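Local coordinates for protein bacterial regulatory proteins, TetR family (Nitrosomonas europaea, PDB 3NI7) that probably binds DNA as a dimeric transcriptional regulator of the TetR family, at residues Ala21-Ser24 with Trp25-Arg29; Met123-Ser126 with Arg127-Trp131. All coordinates share one frame; numbering follows the deposited sequence.

Interaction 1: residues Ala21-Ser24 with Trp25-Arg29; sequences AHTS and WEAVR
S24 meets A27 where the chain leaves helix 7-22 and turns toward the next helix. S24 CB meets only the neighbouring backbone N of W25; the contact beyond it is made by OG. With chi1 at 57°, OG sits between the backbone N and the carbonyl carbon of its own residue, turned to the chain that follows. There S24 OG accepts a weak hydrogen bond from A27 N at 3.4 Å, while A27 CB lies 3.5 Å from the same hydroxyl oxygen and E26 CB touches it more loosely. A27 CB also comes within 3.8 Å of T23 OG1, whose main polar partner is the carbonyl of L19 one helical turn back. On the backbone side, V28 CG2 packs against S24 O.

The turn itself is type I, from W25 to V28, closed by V28 N bonding to W25 O at 2.6 Å. K51 NZ binds the same W25 carbonyl and lies against the W25 indole in a cation-pi contact. Bends near -60° at both chi1 and chi2 fold the R29 chain back on the turn, bringing R29 NH1 to E26 O at 2.6 Å, close to the guanidinium plane, with a weak second bond to V28 O. R29 is the N-cap residue of helix 30-36, making this the connection that leads from the first helix into the predicted helix-turn-helix of a TetR-type DNA-binding domain.

Interaction 2: residues Met123-Ser126 with Arg127-Trp131; sequences MRVS and RTVQW
One face of the Q130 carboxamide is turned to S126 O, one helical turn earlier; the oxygen is offset from Q130 CD, which is 3.7 Å away. Its NE2 points elsewhere, hydrogen-bonded to E149 and weakly to S150 of the second subunit. With chi1 at -69°, CG is set anti to the carbonyl carbon of Q130 and passes beside S126 O, which also accepts the backbone bond from Q130 N at 2.8 Å. Shortening this residue to an alanine would probably cost E149 this amide donor and S150 of the second subunit a weak one.

The same i to i+4 pattern joins R127 N to M123 O, T128 N to R124 O and V129 N to V125 O, as in any regular alpha-helix; here it builds helix 115-135, one face of which lies in the dimer interface, with S126 OG bonded to T151 of the second subunit. The T128 hydroxyl also turns back onto R124 O, although that bond is modelled doubtfully short. V129 CG2 approaches V125 CG1 at 4.3 Å; V129 goes on to pack on T153 and Y156 of helix 149-164, and V125 on T154 of the second subunit. The R124 guanidinium reaches helix 51-69, where D60 and D63 form salt bridges with it.

How the interactions relate
From the N terminus, helix 7-22 ends in interaction 1, a tight turn that delivers the chain to helix 30-36. Interaction 2 comes much later, within helix 115-135. The two are in series, neither nested nor crossed, and each is local, joining residues mostly three or four apart in one continuous stretch. The centres of interaction 1 and interaction 2 are about 28 Å apart, on opposite sides of the chain's centre. Helix 51-69 connects the two regions: K51 at its start grips the turn of 25-29, while F59, D60, D63 and M66 further along meet residues of 123-131. One long helix thus spans from the putative DNA-binding end to the dimerising part.

Interaction 1: residues Ala21-Ser24 with Trp25-Arg29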
loop_
_atom_site.group_PDB
_atom_site.type_symbol
_atom_site.label_atom_id
_atom_site.label_comp_id
_atom_site.label_asym_id
_atom_site.label_seq_id
_atom_site.Cartn_x
_atom_site.Cartn_y
_atom_site.Cartn_z
ATOM N N ALA A 21 -13.922 5.182 -19.655
ATOM C CA ALA A 21 -14.982 5.753 -18.880
ATOM C C ALA A 21 -16.319 5.162 -19.302
ATOM O O ALA A 21 -17.003 4.536 -18.513
ATOM C CB ALA A 21 -15.009 7.251 -19.046
ATOM N N HIS A 22 -16.674 5.310 -20.569
ATOM C CA HIS A 22 -18.016 4.900 -21.032
ATOM C C HIS A 22 -18.221 3.410 -20.894
ATOM O O HIS A 22 -19.344 2.942 -20.745
ATOM C CB HIS A 22 -18.264 5.223 -22.499
ATOM C CG HIS A 22 -18.091 6.659 -22.837
ATOM N ND1 HIS A 22 -18.808 7.659 -22.217
ATOM C CD2 HIS A 22 -17.288 7.268 -23.734
ATOM C CE1 HIS A 22 -18.448 8.826 -22.722
ATOM N NE2 HIS A 22 -17.524 8.617 -23.642
ATOM N N THR A 23 -17.142 2.654 -20.996
ATOM C CA THR A 23 -17.257 1.206 -20.921
ATOM C C THR A 23 -16.557 0.614 -19.724
ATOM O O THR A 23 -17.182 0.438 -18.705
ATOM C CB THR A 23 -16.764 0.569 -22.219
ATOM O OG1 THR A 23 -15.380 0.877 -22.409
ATOM C CG2 THR A 23 -17.529 1.151 -23.299
ATOM N N SER A 24 -15.295 0.266 -19.881
ATOM C CA SER A 24 -14.392 0.022 -18.787
ATOM C C SER A 24 -12.993 0.065 -19.402
ATOM O O SER A 24 -12.835 0.256 -20.601
ATOM C CB SER A 24 -14.607 -1.305 -18.050
ATOM O OG SER A 24 -14.526 -2.400 -18.921
ATOM N N TRP A 25 -11.983 -0.068 -18.561
ATOM C CA TRP A 25 -10.605 -0.167 -18.978
ATOM C C TRP A 25 -10.397 -1.515 -19.671
ATOM O O TRP A 25 -9.980 -1.568 -20.863
ATOM C CB TRP A 25 -9.687 -0.039 -17.759
ATOM C CG TRP A 25 -8.293 -0.269 -18.055
ATOM C CD1 TRP A 25 -7.516 -1.274 -17.593
ATOM C CD2 TRP A 25 -7.485 0.511 -18.920
ATOM N NE1 TRP A 25 -6.255 -1.169 -18.120
ATOM C CE2 TRP A 25 -6.218 -0.084 -18.949
ATOM C CE3 TRP A 25 -7.712 1.657 -19.681
ATOM C CZ2 TRP A 25 -5.184 0.425 -19.710
ATOM C CZ3 TRP A 25 -6.684 2.165 -20.445
ATOM C CH2 TRP A 25 -5.442 1.554 -20.461
ATOM N N GLU A 26 -10.694 -2.603 -18.957
ATOM C CA GLU A 26 -10.604 -3.964 -19.533
ATOM C C GLU A 26 -11.138 -4.052 -20.956
ATOM O O GLU A 26 -10.517 -4.653 -21.812
ATOM C CB GLU A 26 -11.376 -4.955 -18.695
ATOM C CG GLU A 26 -11.315 -6.367 -19.211
ATOM C CD GLU A 26 -12.659 -7.059 -19.153
ATOM O OE1 GLU A 26 -13.313 -7.021 -18.067
ATOM O OE2 GLU A 26 -13.042 -7.650 -20.203
ATOM N N ALA A 27 -12.279 -3.427 -21.199
ATOM C CA ALA A 27 -12.909 -3.397 -22.518
ATOM C C ALA A 27 -12.115 -2.630 -23.597
ATOM O O ALA A 27 -12.408 -2.760 -24.823
ATOM C CB ALA A 27 -14.290 -2.799 -22.402
ATOM N N VAL A 28 -11.121 -1.846 -23.174
ATOM C CA VAL A 28 -10.468 -0.949 -24.115
ATOM C C VAL A 28 -9.471 -1.679 -25.011
ATOM O O VAL A 28 -8.518 -2.287 -24.515
ATOM C CB VAL A 28 -9.685 0.154 -23.425
ATOM C CG1 VAL A 28 -8.845 0.899 -24.470
ATOM C CG2 VAL A 28 -10.600 1.090 -22.699
ATOM N N ARG A 29 -9.693 -1.604 -26.325
ATOM C CA ARG A 29 -8.748 -2.100 -27.339
ATOM C C ARG A 29 -8.173 -0.959 -28.179
ATOM O O ARG A 29 -8.801 0.096 -28.337
ATOM C CB ARG A 29 -9.443 -3.078 -28.273
ATOM C CG ARG A 29 -10.005 -4.304 -27.620
ATOM C CD ARG A 29 -8.928 -5.179 -27.003
ATOM N NE ARG A 29 -9.557 -6.209 -26.180
ATOM C CZ ARG A 29 -10.074 -6.014 -24.969
ATOM N NH1 ARG A 29 -10.021 -4.815 -24.395
ATOM N NH2 ARG A 29 -10.641 -7.032 -24.323
#

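Interaction 2: residues Met123-Ser126 with Arg127-Trp131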
loop_
_atom_site.group_PDB
_atom_site.type_symbol
_atom_site.label_atom_id
_atom_site.label_comp_id
_atom_site.label_asym_id
_atom_site.label_seq_id
_atom_site.Cartn_x
_atom_site.Cartn_y
_atom_site.Cartn_z
HETATM N N MSE A 123 9.208 0.444 -8.827
HETATM C CA MSE A 123 10.330 1.356 -9.054
HETATM C C MSE A 123 9.771 2.757 -9.248
HETATM O O MSE A 123 10.303 3.762 -8.733
HETATM C CB MSE A 123 11.196 0.885 -10.205
HETATM C CG MSE A 123 11.798 -0.526 -9.973
HETATM SE SE MSE A 123 13.113 -0.738 -8.442
HETATM C CE MSE A 123 14.772 -0.679 -9.614
ATOM N N ARG A 124 8.620 2.819 -9.905
ATOM C CA ARG A 124 7.994 4.113 -10.143
ATOM C C ARG A 124 7.695 4.783 -8.828
ATOM O O ARG A 124 8.042 5.937 -8.597
ATOM C CB ARG A 124 6.714 3.968 -10.953
ATOM C CG ARG A 124 6.342 5.236 -11.739
ATOM C CD ARG A 124 4.867 5.254 -12.231
ATOM N NE ARG A 124 4.806 5.481 -13.692
ATOM C CZ ARG A 124 5.019 6.656 -14.279
ATOM N NH1 ARG A 124 4.975 6.752 -15.578
ATOM N NH2 ARG A 124 5.284 7.733 -13.568
ATOM N N VAL A 125 7.091 4.021 -7.942
ATOM C CA VAL A 125 6.816 4.509 -6.608
ATOM C C VAL A 125 8.060 5.111 -5.956
ATOM O O VAL A 125 8.009 6.229 -5.467
ATOM C CB VAL A 125 6.265 3.376 -5.734
ATOM C CG1 VAL A 125 6.406 3.697 -4.275
ATOM C CG2 VAL A 125 4.810 3.101 -6.078
ATOM N N SER A 126 9.174 4.379 -5.948
ATOM C CA SER A 126 10.370 4.844 -5.263
ATOM C C SER A 126 10.844 6.150 -5.848
ATOM O O SER A 126 11.031 7.113 -5.132
ATOM C CB SER A 126 11.497 3.827 -5.314
ATOM O OG SER A 126 11.109 2.648 -4.656
ATOM N N ARG A 127 11.006 6.218 -7.161
ATOM C CA ARG A 127 11.495 7.471 -7.752
ATOM C C ARG A 127 10.561 8.588 -7.374
ATOM O O ARG A 127 10.990 9.692 -7.059
ATOM C CB ARG A 127 11.582 7.435 -9.272
ATOM C CG ARG A 127 12.366 8.706 -9.815
ATOM C CD ARG A 127 12.351 8.851 -11.376
ATOM N NE ARG A 127 13.301 9.850 -11.923
ATOM C CZ ARG A 127 13.080 11.170 -12.013
ATOM N NH1 ARG A 127 11.942 11.709 -11.561
ATOM N NH2 ARG A 127 14.010 11.961 -12.552
ATOM N N THR A 128 9.270 8.295 -7.446
ATOM C CA THR A 128 8.253 9.327 -7.187
ATOM C C THR A 128 8.379 9.860 -5.769
ATOM O O THR A 128 8.503 11.065 -5.529
ATOM C CB THR A 128 6.833 8.790 -7.382
ATOM O OG1 THR A 128 6.740 8.020 -8.604
ATOM C CG2 THR A 128 5.897 9.938 -7.437
ATOM N N VAL A 129 8.419 8.924 -4.836
ATOM C CA VAL A 129 8.579 9.255 -3.459
ATOM C C VAL A 129 9.866 10.001 -3.236
ATOM O O VAL A 129 9.911 10.936 -2.428
ATOM C CB VAL A 129 8.516 7.980 -2.583
ATOM C CG1 VAL A 129 9.230 8.163 -1.197
ATOM C CG2 VAL A 129 7.034 7.565 -2.411
ATOM N N GLN A 130 10.937 9.588 -3.893
ATOM C CA GLN A 130 12.233 10.202 -3.580
ATOM C C GLN A 130 12.345 11.544 -4.248
ATOM O O GLN A 130 13.018 12.449 -3.756
ATOM C CB GLN A 130 13.347 9.303 -3.995
ATOM C CG GLN A 130 13.389 8.077 -3.129
ATOM C CD GLN A 130 14.359 7.087 -3.610
ATOM O OE1 GLN A 130 14.944 7.254 -4.682
ATOM N NE2 GLN A 130 14.565 6.039 -2.822
ATOM N N TRP A 131 11.609 11.658 -5.344
ATOM C CA TRP A 131 11.533 12.855 -6.138
ATOM C C TRP A 131 10.732 13.902 -5.380
ATOM O O TRP A 131 11.087 15.075 -5.378
ATOM C CB TRP A 131 10.835 12.552 -7.487
ATOM C CG TRP A 131 10.792 13.742 -8.335
ATOM C CD1 TRP A 131 11.712 14.104 -9.214
ATOM C CD2 TRP A 131 9.825 14.792 -8.318
ATOM N NE1 TRP A 131 11.401 15.303 -9.774
ATOM C CE2 TRP A 131 10.237 15.749 -9.221
ATOM C CE3 TRP A 131 8.656 15.017 -7.611
ATOM C CZ2 TRP A 131 9.514 16.902 -9.474
ATOM C CZ3 TRP A 131 7.937 16.167 -7.868
ATOM C CH2 TRP A 131 8.376 17.091 -8.783
#